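Local coordinates for SusD superfamily protein (Bacteroides thetaiotaomicron, PDB 3MCX) that is of unknown exact function but belongs to the SusD family, whose outer-membrane members probably bind glycans at the surface of Bacteroides cells for uptake, at residues A[245-253]-A[335-343]; A[355-364]-A[377-388]. All blocks are in the same frame, centred on the assembly; numbering follows the deposited sequence.

Going along the chain from the N terminus, the loop between helix 218-231 and strand 256-260 comes first. Interaction 1 closes when the loop after strand 334-335 folds back on it, with 81 residues spanned between. The chain then runs through strand 351-355 into helix 356-370, turns, and returns as helix 374-385, so that interaction 2 closes a much shorter path. The two contacts neither nest nor cross; they follow each other in series, with centres about 21 Å apart. R355, where the strand gives way to the helix, joins them: its NH2 lies 3.7 Å from CH2 of W248. A loop-on-loop contact thus adjoins a helical hairpin.

Interaction 1. Residues A[245-253]-A[335-343]; sequences PNVWGQDFQ and LAKFPGKTG
The aliphatic chain of K337 runs alongside W248 and lies over the six-membered ring on one face of its indole. CG stands 3.9 Å from the centroid of that W248 ring and 18° off its normal, a CH-pi contact, while CD lies 3.6 Å from CZ3 of W248. V247 CG2 packs on the other face of the indole. Fully extended beyond CG (chi2 -169°), the lysine carries its ammonium past the ring.

At G249 and G340 the backbones come close. G249 sits in a type II turn from V247 to Q250, and a beta carbon on it would collide with O of G340 and CG of P339; the turn itself also leaves no room for one, since at its positive phi a beta carbon would be jammed against the carbonyl oxygen of W248. K341 CA approaches O of G249 at 3.3 Å in a CA-H...O contact. One water links the loops: it donates to O of K337 and accepts from N of G249, at 2.8 Å from each.

Farther along, K341 reaches D251 in a salt bridge. NZ lies 2.9 Å from OD1 of D251, on the syn lone pair, with a weak second bond to OD2. The bend at the last torsion of the lysine (chi4 -50°) turns NZ to the carboxylate, and the ammonium also bonds the carbonyls of I262 and T348. A methionine in place of K341 would probably leave the D251 carboxylate without its positive mate and those two carbonyls without a shared donor.

The contact is loop packing, partly buried. W248 and K337 both rest on R355 at the end of strand 351-355, and K337 NZ reaches the end of helix 403-414 and the residues just after it, bonding the carbonyls of E413 and V415 and forming a salt bridge with E417.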
loop_
_atom_site.group_PDB
_atom_site.type_symbol
_atom_site.label_atom_id
_atom_site.label_comp_id
_atom_site.label_asym_id
_atom_site.label_seq_id
_atom_site.Cartn_x
_atom_site.Cartn_y
_atom_site.Cartn_z
ATOM N N PRO A 245 7.201 -20.084 -1.029
ATOM C CA PRO A 245 8.403 -19.595 -0.317
ATOM C C PRO A 245 9.469 -18.945 -1.215
ATOM O O PRO A 245 10.235 -18.085 -0.736
ATOM C CB PRO A 245 8.980 -20.864 0.339
ATOM C CG PRO A 245 7.815 -21.842 0.370
ATOM C CD PRO A 245 6.981 -21.535 -0.844
ATOM N N ASN A 246 9.466 -19.302 -2.502
ATOM C CA ASN A 246 10.541 -18.969 -3.436
ATOM C C ASN A 246 10.312 -17.710 -4.262
ATOM O O ASN A 246 11.242 -17.200 -4.884
ATOM C CB ASN A 246 10.734 -20.131 -4.416
ATOM C CG ASN A 246 10.934 -21.472 -3.720
ATOM O OD1 ASN A 246 10.384 -22.489 -4.161
ATOM N ND2 ASN A 246 11.707 -21.479 -2.639
ATOM N N VAL A 247 9.090 -17.220 -4.316
ATOM C CA VAL A 247 8.794 -16.064 -5.183
ATOM C C VAL A 247 9.312 -14.712 -4.623
ATOM O O VAL A 247 9.606 -13.783 -5.375
ATOM C CB VAL A 247 7.276 -15.995 -5.498
ATOM C CG1 VAL A 247 6.848 -17.280 -6.259
ATOM C CG2 VAL A 247 6.432 -15.727 -4.240
ATOM N N TRP A 248 9.472 -14.638 -3.316
ATOM C CA TRP A 248 9.793 -13.405 -2.621
ATOM C C TRP A 248 11.217 -12.938 -2.990
ATOM O O TRP A 248 12.184 -13.701 -2.946
ATOM C CB TRP A 248 9.572 -13.590 -1.106
ATOM C CG TRP A 248 8.161 -13.981 -0.865
ATOM C CD1 TRP A 248 7.691 -15.246 -0.690
ATOM C CD2 TRP A 248 7.011 -13.137 -0.952
ATOM N NE1 TRP A 248 6.338 -15.250 -0.624
ATOM C CE2 TRP A 248 5.880 -13.963 -0.768
ATOM C CE3 TRP A 248 6.828 -11.768 -1.125
ATOM C CZ2 TRP A 248 4.581 -13.454 -0.773
ATOM C CZ3 TRP A 248 5.524 -11.256 -1.131
ATOM C CH2 TRP A 248 4.423 -12.106 -0.946
ATOM N N GLY A 249 11.302 -11.685 -3.411
ATOM C CA GLY A 249 12.551 -11.121 -3.890
ATOM C C GLY A 249 12.803 -11.249 -5.364
ATOM O O GLY A 249 13.689 -10.578 -5.911
ATOM N N GLN A 250 12.097 -12.170 -6.019
ATOM C CA GLN A 250 12.245 -12.394 -7.452
ATOM C C GLN A 250 11.351 -11.403 -8.206
ATOM O O GLN A 250 10.194 -11.154 -7.828
ATOM C CB GLN A 250 11.904 -13.841 -7.840
ATOM C CG GLN A 250 12.844 -14.866 -7.230
ATOM C CD GLN A 250 14.281 -14.622 -7.630
ATOM O OE1 GLN A 250 15.112 -14.184 -6.821
ATOM N NE2 GLN A 250 14.578 -14.864 -8.889
ATOM N N ASP A 251 11.898 -10.824 -9.272
ATOM C CA ASP A 251 11.180 -9.795 -10.039
ATOM C C ASP A 251 9.973 -10.360 -10.798
ATOM O O ASP A 251 10.067 -11.425 -11.420
ATOM C CB ASP A 251 12.115 -9.173 -11.084
ATOM C CG ASP A 251 13.167 -8.246 -10.495
ATOM O OD1 ASP A 251 13.251 -8.069 -9.265
ATOM O OD2 ASP A 251 13.902 -7.682 -11.317
ATOM N N PHE A 252 8.873 -9.620 -10.801
ATOM C CA PHE A 252 7.754 -9.835 -11.735
ATOM C C PHE A 252 7.241 -11.281 -11.783
ATOM O O PHE A 252 7.104 -11.871 -12.836
ATOM C CB PHE A 252 8.136 -9.334 -13.134
ATOM C CG PHE A 252 8.666 -7.920 -13.130
ATOM C CD1 PHE A 252 7.881 -6.880 -12.717
ATOM C CD2 PHE A 252 9.960 -7.665 -13.524
ATOM C CE1 PHE A 252 8.376 -5.597 -12.690
ATOM C CE2 PHE A 252 10.446 -6.368 -13.521
ATOM C CZ PHE A 252 9.653 -5.357 -13.105
ATOM N N GLN A 253 6.930 -11.808 -10.605
ATOM C CA GLN A 253 6.387 -13.157 -10.469
ATOM C C GLN A 253 4.897 -13.123 -10.817
ATOM O O GLN A 253 4.325 -12.067 -11.013
ATOM C CB GLN A 253 6.695 -13.697 -9.067
ATOM C CG GLN A 253 8.209 -13.822 -8.827
ATOM C CD GLN A 253 8.867 -14.813 -9.790
ATOM O OE1 GLN A 253 8.657 -16.017 -9.676
ATOM N NE2 GLN A 253 9.639 -14.312 -10.784
ATOM N N LEU A 335 10.208 -10.378 9.167
ATOM C CA LEU A 335 9.439 -10.692 7.972
ATOM C C LEU A 335 10.389 -10.807 6.797
ATOM O O LEU A 335 11.145 -9.854 6.550
ATOM C CB LEU A 335 8.416 -9.575 7.727
ATOM C CG LEU A 335 7.493 -9.786 6.526
ATOM C CD1 LEU A 335 6.646 -11.020 6.729
ATOM C CD2 LEU A 335 6.657 -8.524 6.219
ATOM N N ALA A 336 10.341 -11.903 6.052
ATOM C CA ALA A 336 11.317 -12.183 4.980
ATOM C C ALA A 336 10.724 -12.013 3.564
ATOM O O ALA A 336 11.193 -12.636 2.628
ATOM C CB ALA A 336 11.911 -13.585 5.157
ATOM N N LYS A 337 9.694 -11.198 3.409
ATOM C CA LYS A 337 9.077 -10.981 2.107
ATOM C C LYS A 337 9.955 -10.229 1.098
ATOM O O LYS A 337 9.738 -10.376 -0.082
ATOM C CB LYS A 337 7.751 -10.232 2.221
ATOM C CG LYS A 337 6.608 -11.107 2.552
ATOM C CD LYS A 337 5.287 -10.367 2.390
ATOM C CE LYS A 337 4.184 -11.359 2.632
ATOM N NZ LYS A 337 2.848 -10.763 2.680
ATOM N N PHE A 338 10.907 -9.413 1.559
ATOM C CA PHE A 338 11.656 -8.528 0.654
ATOM C C PHE A 338 13.163 -8.720 0.825
ATOM O O PHE A 338 13.899 -7.801 1.209
ATOM C CB PHE A 338 11.236 -7.071 0.918
ATOM C CG PHE A 338 9.751 -6.897 1.036
ATOM C CD1 PHE A 338 8.920 -7.254 -0.015
ATOM C CD2 PHE A 338 9.164 -6.469 2.243
ATOM C CE1 PHE A 338 7.507 -7.135 0.105
ATOM C CE2 PHE A 338 7.752 -6.352 2.363
ATOM C CZ PHE A 338 6.936 -6.696 1.279
ATOM N N PRO A 339 13.676 -9.922 0.491
ATOM C CA PRO A 339 15.093 -10.222 0.762
ATOM C C PRO A 339 16.049 -9.725 -0.333
ATOM O O PRO A 339 17.266 -9.885 -0.200
ATOM C CB PRO A 339 15.085 -11.726 0.797
ATOM C CG PRO A 339 14.070 -12.089 -0.305
ATOM C CD PRO A 339 12.981 -11.088 -0.099
ATOM N N GLY A 340 15.514 -9.160 -1.425
ATOM C CA GLY A 340 16.345 -8.750 -2.560
ATOM C C GLY A 340 16.426 -9.827 -3.623
ATOM O O GLY A 340 16.083 -10.992 -3.377
ATOM N N LYS A 341 16.914 -9.452 -4.804
ATOM C CA LYS A 341 16.950 -10.373 -5.981
ATOM C C LYS A 341 17.879 -11.555 -5.831
ATOM O O LYS A 341 17.720 -12.580 -6.519
ATOM C CB LYS A 341 17.375 -9.634 -7.246
ATOM C CG LYS A 341 16.649 -8.355 -7.531
ATOM C CD LYS A 341 16.803 -7.940 -8.959
ATOM C CE LYS A 341 16.490 -6.514 -9.267
ATOM N NZ LYS A 341 15.200 -6.030 -8.763
ATOM N N THR A 342 18.915 -11.401 -5.015
ATOM C CA THR A 342 19.827 -12.518 -4.768
ATOM C C THR A 342 19.655 -13.126 -3.368
ATOM O O THR A 342 20.388 -14.051 -2.989
ATOM C CB THR A 342 21.304 -12.131 -5.062
ATOM O OG1 THR A 342 21.794 -11.208 -4.086
ATOM C CG2 THR A 342 21.450 -11.507 -6.476
ATOM N N GLY A 343 18.663 -12.636 -2.620
ATOM C CA GLY A 343 18.288 -13.204 -1.330
ATOM C C GLY A 343 19.043 -12.672 -0.123
ATOM O O GLY A 343 18.726 -13.072 1.011
HETATM O O HOH W 1 9.481 -9.628 -2.788
#

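Interaction 2. Residues A[355-364]-A[377-388]; sequences RLSEVYLNAA and AQGYLNDIISRR. With ZN (zinc ion), chain E.
Y360 and Y380 meet where helices 356-370 and 374-385 pack as an antiparallel helical hairpin, consistent with the TPR-like architecture of the SusD family. The axes of segments 356-364 and 377-385 pass 7.9 Å apart, at 147° between their directions. The two rings have nearly perpendicular planes, with CD2 of Y360 3.8 Å from CD1 of Y380. Small residues let the hairpin close toward its turn: A363 CB touches CD2 of Y380, and A364 CB lies 3.5 Å from O of A377. On the side toward helix 403-414, L361 CD2 meets CD1 of L381 at 3.7 Å. With its CG1 anti to the carbonyl carbon (chi1 -58°), I384 sends that branch across the interface, and the bend at chi2 (-56°) places CD1 against both S357 and CB of Y360.

Where the helices diverge, R355 and R388 bring their guanidinium groups near one another, and both are matched by the carboxylates of E255 and E413. S357 OG bonds E255 as well, so this buried polar end is probably well compensated in charge. Helix 218-231 covers the tyrosine side, touching Y360 through I229 and Y380 through Y222, T226 and K230.

D383 OD2 lies 3.4 Å from CE2 at the edge of the Y360 ring. The other oxygen, OD1, binds a zinc ion at 2.0 Å and takes a salt bridge from R387 NH1, 3.1 Å away on its anti side.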
loop_
_atom_site.group_PDB
_atom_site.type_symbol
_atom_site.label_atom_id
_atom_site.label_comp_id
_atom_site.label_asym_id
_atom_site.label_seq_id
_atom_site.Cartn_x
_atom_site.Cartn_y
_atom_site.Cartn_z
ATOM N N ARG A 355 -0.943 -7.093 -6.202
ATOM C CA ARG A 355 -0.851 -8.430 -6.762
ATOM C C ARG A 355 -2.175 -9.199 -6.659
ATOM O O ARG A 355 -3.121 -8.805 -5.973
ATOM C CB ARG A 355 0.298 -9.211 -6.136
ATOM C CG ARG A 355 0.138 -9.536 -4.699
ATOM C CD ARG A 355 1.370 -10.287 -4.192
ATOM N NE ARG A 355 1.333 -10.499 -2.739
ATOM C CZ ARG A 355 0.831 -11.554 -2.081
ATOM N NH1 ARG A 355 0.425 -12.657 -2.706
ATOM N NH2 ARG A 355 0.810 -11.540 -0.763
ATOM N N LEU A 356 -2.221 -10.300 -7.390
ATOM C CA LEU A 356 -3.463 -11.002 -7.613
ATOM C C LEU A 356 -4.123 -11.472 -6.307
ATOM O O LEU A 356 -5.345 -11.484 -6.235
ATOM C CB LEU A 356 -3.216 -12.164 -8.570
ATOM C CG LEU A 356 -4.416 -12.827 -9.228
ATOM C CD1 LEU A 356 -5.263 -11.803 -10.024
ATOM C CD2 LEU A 356 -4.007 -14.024 -10.092
ATOM N N SER A 357 -3.358 -11.924 -5.306
ATOM C CA SER A 357 -4.004 -12.389 -4.061
ATOM C C SER A 357 -4.893 -11.287 -3.456
ATOM O O SER A 357 -5.985 -11.590 -2.931
ATOM C CB SER A 357 -2.999 -12.842 -2.994
ATOM O OG SER A 357 -2.433 -14.105 -3.290
ATOM N N GLU A 358 -4.446 -10.026 -3.526
ATOM C CA GLU A 358 -5.250 -8.938 -2.958
ATOM C C GLU A 358 -6.555 -8.819 -3.725
ATOM O O GLU A 358 -7.600 -8.542 -3.137
ATOM C CB GLU A 358 -4.520 -7.592 -2.962
ATOM C CG GLU A 358 -5.390 -6.478 -2.429
ATOM C CD GLU A 358 -4.771 -5.102 -2.514
ATOM O OE1 GLU A 358 -3.543 -5.019 -2.626
ATOM O OE2 GLU A 358 -5.517 -4.105 -2.495
ATOM N N VAL A 359 -6.477 -9.004 -5.032
ATOM C CA VAL A 359 -7.648 -8.863 -5.898
ATOM C C VAL A 359 -8.693 -9.931 -5.539
ATOM O O VAL A 359 -9.877 -9.633 -5.434
ATOM C CB VAL A 359 -7.269 -8.918 -7.404
ATOM C CG1 VAL A 359 -8.516 -8.882 -8.264
ATOM C CG2 VAL A 359 -6.322 -7.771 -7.774
ATOM N N TYR A 360 -8.262 -11.176 -5.348
ATOM C CA TYR A 360 -9.174 -12.239 -4.912
ATOM C C TYR A 360 -9.794 -11.905 -3.545
ATOM O O TYR A 360 -10.986 -12.126 -3.347
ATOM C CB TYR A 360 -8.450 -13.600 -4.859
ATOM C CG TYR A 360 -8.356 -14.352 -6.168
ATOM C CD1 TYR A 360 -7.534 -13.923 -7.210
ATOM C CD2 TYR A 360 -9.112 -15.495 -6.363
ATOM C CE1 TYR A 360 -7.475 -14.629 -8.397
ATOM C CE2 TYR A 360 -9.055 -16.217 -7.538
ATOM C CZ TYR A 360 -8.251 -15.767 -8.570
ATOM O OH TYR A 360 -8.243 -16.516 -9.754
ATOM N N LEU A 361 -8.989 -11.405 -2.622
ATOM C CA LEU A 361 -9.463 -11.047 -1.278
ATOM C C LEU A 361 -10.443 -9.864 -1.317
ATOM O O LEU A 361 -11.453 -9.869 -0.620
ATOM C CB LEU A 361 -8.274 -10.826 -0.323
ATOM C CG LEU A 361 -7.516 -12.117 0.014
ATOM C CD1 LEU A 361 -6.102 -11.779 0.501
ATOM C CD2 LEU A 361 -8.342 -13.035 0.991
ATOM N N ASN A 362 -10.158 -8.898 -2.177
ATOM C CA ASN A 362 -11.066 -7.757 -2.415
ATOM C C ASN A 362 -12.391 -8.243 -2.935
ATOM O O ASN A 362 -13.441 -7.793 -2.488
ATOM C CB ASN A 362 -10.462 -6.766 -3.428
ATOM C CG ASN A 362 -9.310 -5.952 -2.866
ATOM O OD1 ASN A 362 -9.009 -6.000 -1.675
ATOM N ND2 ASN A 362 -8.630 -5.176 -3.758
ATOM N N ALA A 363 -12.371 -9.169 -3.896
ATOM C CA ALA A 363 -13.627 -9.759 -4.374
ATOM C C ALA A 363 -14.388 -10.495 -3.264
ATOM O O ALA A 363 -15.609 -10.386 -3.165
ATOM C CB ALA A 363 -13.367 -10.706 -5.592
ATOM N N ALA A 364 -13.678 -11.290 -2.471
ATOM C CA ALA A 364 -14.333 -12.037 -1.417
ATOM C C ALA A 364 -15.027 -11.099 -0.420
ATOM O O ALA A 364 -16.193 -11.330 -0.083
ATOM C CB ALA A 364 -13.348 -12.937 -0.699
ATOM N N ALA A 377 -18.007 -15.435 -4.309
ATOM C CA ALA A 377 -17.115 -14.727 -3.389
ATOM C C ALA A 377 -16.380 -15.653 -2.400
ATOM O O ALA A 377 -15.149 -15.512 -2.164
ATOM C CB ALA A 377 -17.915 -13.652 -2.629
ATOM N N GLN A 378 -17.131 -16.598 -1.837
ATOM C CA GLN A 378 -16.591 -17.591 -0.921
ATOM C C GLN A 378 -15.522 -18.432 -1.642
ATOM O O GLN A 378 -14.451 -18.724 -1.091
ATOM C CB GLN A 378 -17.792 -18.379 -0.380
ATOM C CG GLN A 378 -17.657 -19.789 -0.124
ATOM C CD GLN A 378 -19.027 -20.410 0.130
ATOM O OE1 GLN A 378 -20.019 -19.701 0.330
ATOM N NE2 GLN A 378 -19.080 -21.710 0.122
ATOM N N GLY A 379 -15.778 -18.726 -2.908
ATOM C CA GLY A 379 -14.821 -19.452 -3.746
ATOM C C GLY A 379 -13.513 -18.713 -3.859
ATOM O O GLY A 379 -12.446 -19.322 -3.834
ATOM N N TYR A 380 -13.577 -17.386 -3.984
ATOM C CA TYR A 380 -12.344 -16.614 -4.123
ATOM C C TYR A 380 -11.518 -16.623 -2.842
ATOM O O TYR A 380 -10.276 -16.667 -2.882
ATOM C CB TYR A 380 -12.626 -15.171 -4.566
ATOM C CG TYR A 380 -13.261 -15.056 -5.936
ATOM C CD1 TYR A 380 -12.864 -15.881 -6.997
ATOM C CD2 TYR A 380 -14.256 -14.109 -6.186
ATOM C CE1 TYR A 380 -13.447 -15.759 -8.256
ATOM C CE2 TYR A 380 -14.825 -13.979 -7.438
ATOM C CZ TYR A 380 -14.421 -14.795 -8.468
ATOM O OH TYR A 380 -14.997 -14.666 -9.726
ATOM N N LEU A 381 -12.186 -16.563 -1.699
ATOM C CA LEU A 381 -11.481 -16.726 -0.425
ATOM C C LEU A 381 -10.806 -18.092 -0.378
ATOM O O LEU A 381 -9.649 -18.205 0.008
ATOM C CB LEU A 381 -12.416 -16.572 0.778
ATOM C CG LEU A 381 -11.676 -16.675 2.123
ATOM C CD1 LEU A 381 -10.569 -15.620 2.289
ATOM C CD2 LEU A 381 -12.691 -16.689 3.306
ATOM N N ASN A 382 -11.524 -19.122 -0.780
ATOM C CA ASN A 382 -10.991 -20.487 -0.767
ATOM C C ASN A 382 -9.852 -20.686 -1.778
ATOM O O ASN A 382 -8.962 -21.496 -1.543
ATOM C CB ASN A 382 -12.097 -21.519 -0.934
ATOM C CG ASN A 382 -12.895 -21.708 0.347
ATOM O OD1 ASN A 382 -12.384 -21.436 1.452
ATOM N ND2 ASN A 382 -14.156 -22.131 0.215
ATOM N N ASP A 383 -9.846 -19.902 -2.861
ATOM C CA ASP A 383 -8.709 -19.910 -3.805
ATOM C C ASP A 383 -7.412 -19.500 -3.123
ATOM O O ASP A 383 -6.360 -19.983 -3.476
ATOM C CB ASP A 383 -8.973 -18.982 -4.990
ATOM C CG ASP A 383 -9.823 -19.634 -6.060
ATOM O OD1 ASP A 383 -9.575 -20.812 -6.372
ATOM O OD2 ASP A 383 -10.757 -18.965 -6.592
ATOM N N ILE A 384 -7.495 -18.624 -2.153
ATOM C CA ILE A 384 -6.321 -18.233 -1.384
ATOM C C ILE A 384 -6.040 -19.295 -0.339
ATOM O O ILE A 384 -4.959 -19.874 -0.325
ATOM C CB ILE A 384 -6.487 -16.846 -0.761
ATOM C CG1 ILE A 384 -6.766 -15.785 -1.842
ATOM C CG2 ILE A 384 -5.241 -16.511 0.062
ATOM C CD1 ILE A 384 -5.742 -15.667 -2.967
ATOM N N ILE A 385 -7.019 -19.585 0.518
ATOM C CA ILE A 385 -6.824 -20.548 1.616
ATOM C C ILE A 385 -6.243 -21.859 1.100
ATOM O O ILE A 385 -5.258 -22.362 1.656
ATOM C CB ILE A 385 -8.132 -20.784 2.440
ATOM C CG1 ILE A 385 -8.568 -19.502 3.168
ATOM C CG2 ILE A 385 -7.908 -21.872 3.519
ATOM C CD1 ILE A 385 -9.984 -19.626 3.823
ATOM N N SER A 386 -6.830 -22.409 0.038
ATOM C CA SER A 386 -6.433 -23.731 -0.475
ATOM C C SER A 386 -5.008 -23.770 -1.015
ATOM O O SER A 386 -4.434 -24.861 -1.125
ATOM C CB SER A 386 -7.375 -24.210 -1.575
ATOM O OG SER A 386 -7.287 -23.394 -2.719
ATOM N N ARG A 387 -4.469 -22.600 -1.364
ATOM C CA ARG A 387 -3.095 -22.472 -1.861
ATOM C C ARG A 387 -2.098 -22.051 -0.791
ATOM O O ARG A 387 -0.923 -21.758 -1.088
ATOM C CB ARG A 387 -3.060 -21.502 -3.070
ATOM C CG ARG A 387 -3.751 -22.020 -4.313
ATOM C CD ARG A 387 -3.765 -20.967 -5.397
ATOM N NE ARG A 387 -4.257 -21.465 -6.661
ATOM C CZ ARG A 387 -5.541 -21.639 -6.967
ATOM N NH1 ARG A 387 -6.506 -21.293 -6.116
ATOM N NH2 ARG A 387 -5.870 -22.116 -8.150
ATOM N N ARG A 388 -2.551 -21.971 0.461
ATOM C CA ARG A 388 -1.698 -21.518 1.556
ATOM C C ARG A 388 -1.607 -22.509 2.716
ATOM O O ARG A 388 -0.804 -22.332 3.636
ATOM C CB ARG A 388 -2.166 -20.147 2.062
ATOM C CG ARG A 388 -2.171 -19.069 1.001
ATOM C CD ARG A 388 -0.787 -18.699 0.539
ATOM N NE ARG A 388 -0.920 -17.631 -0.402
ATOM C CZ ARG A 388 -0.937 -17.775 -1.723
ATOM N NH1 ARG A 388 -0.763 -18.951 -2.274
ATOM N NH2 ARG A 388 -1.108 -16.679 -2.456
HETATM ZN ZN ZN E . -10.255 -21.720 -8.060
#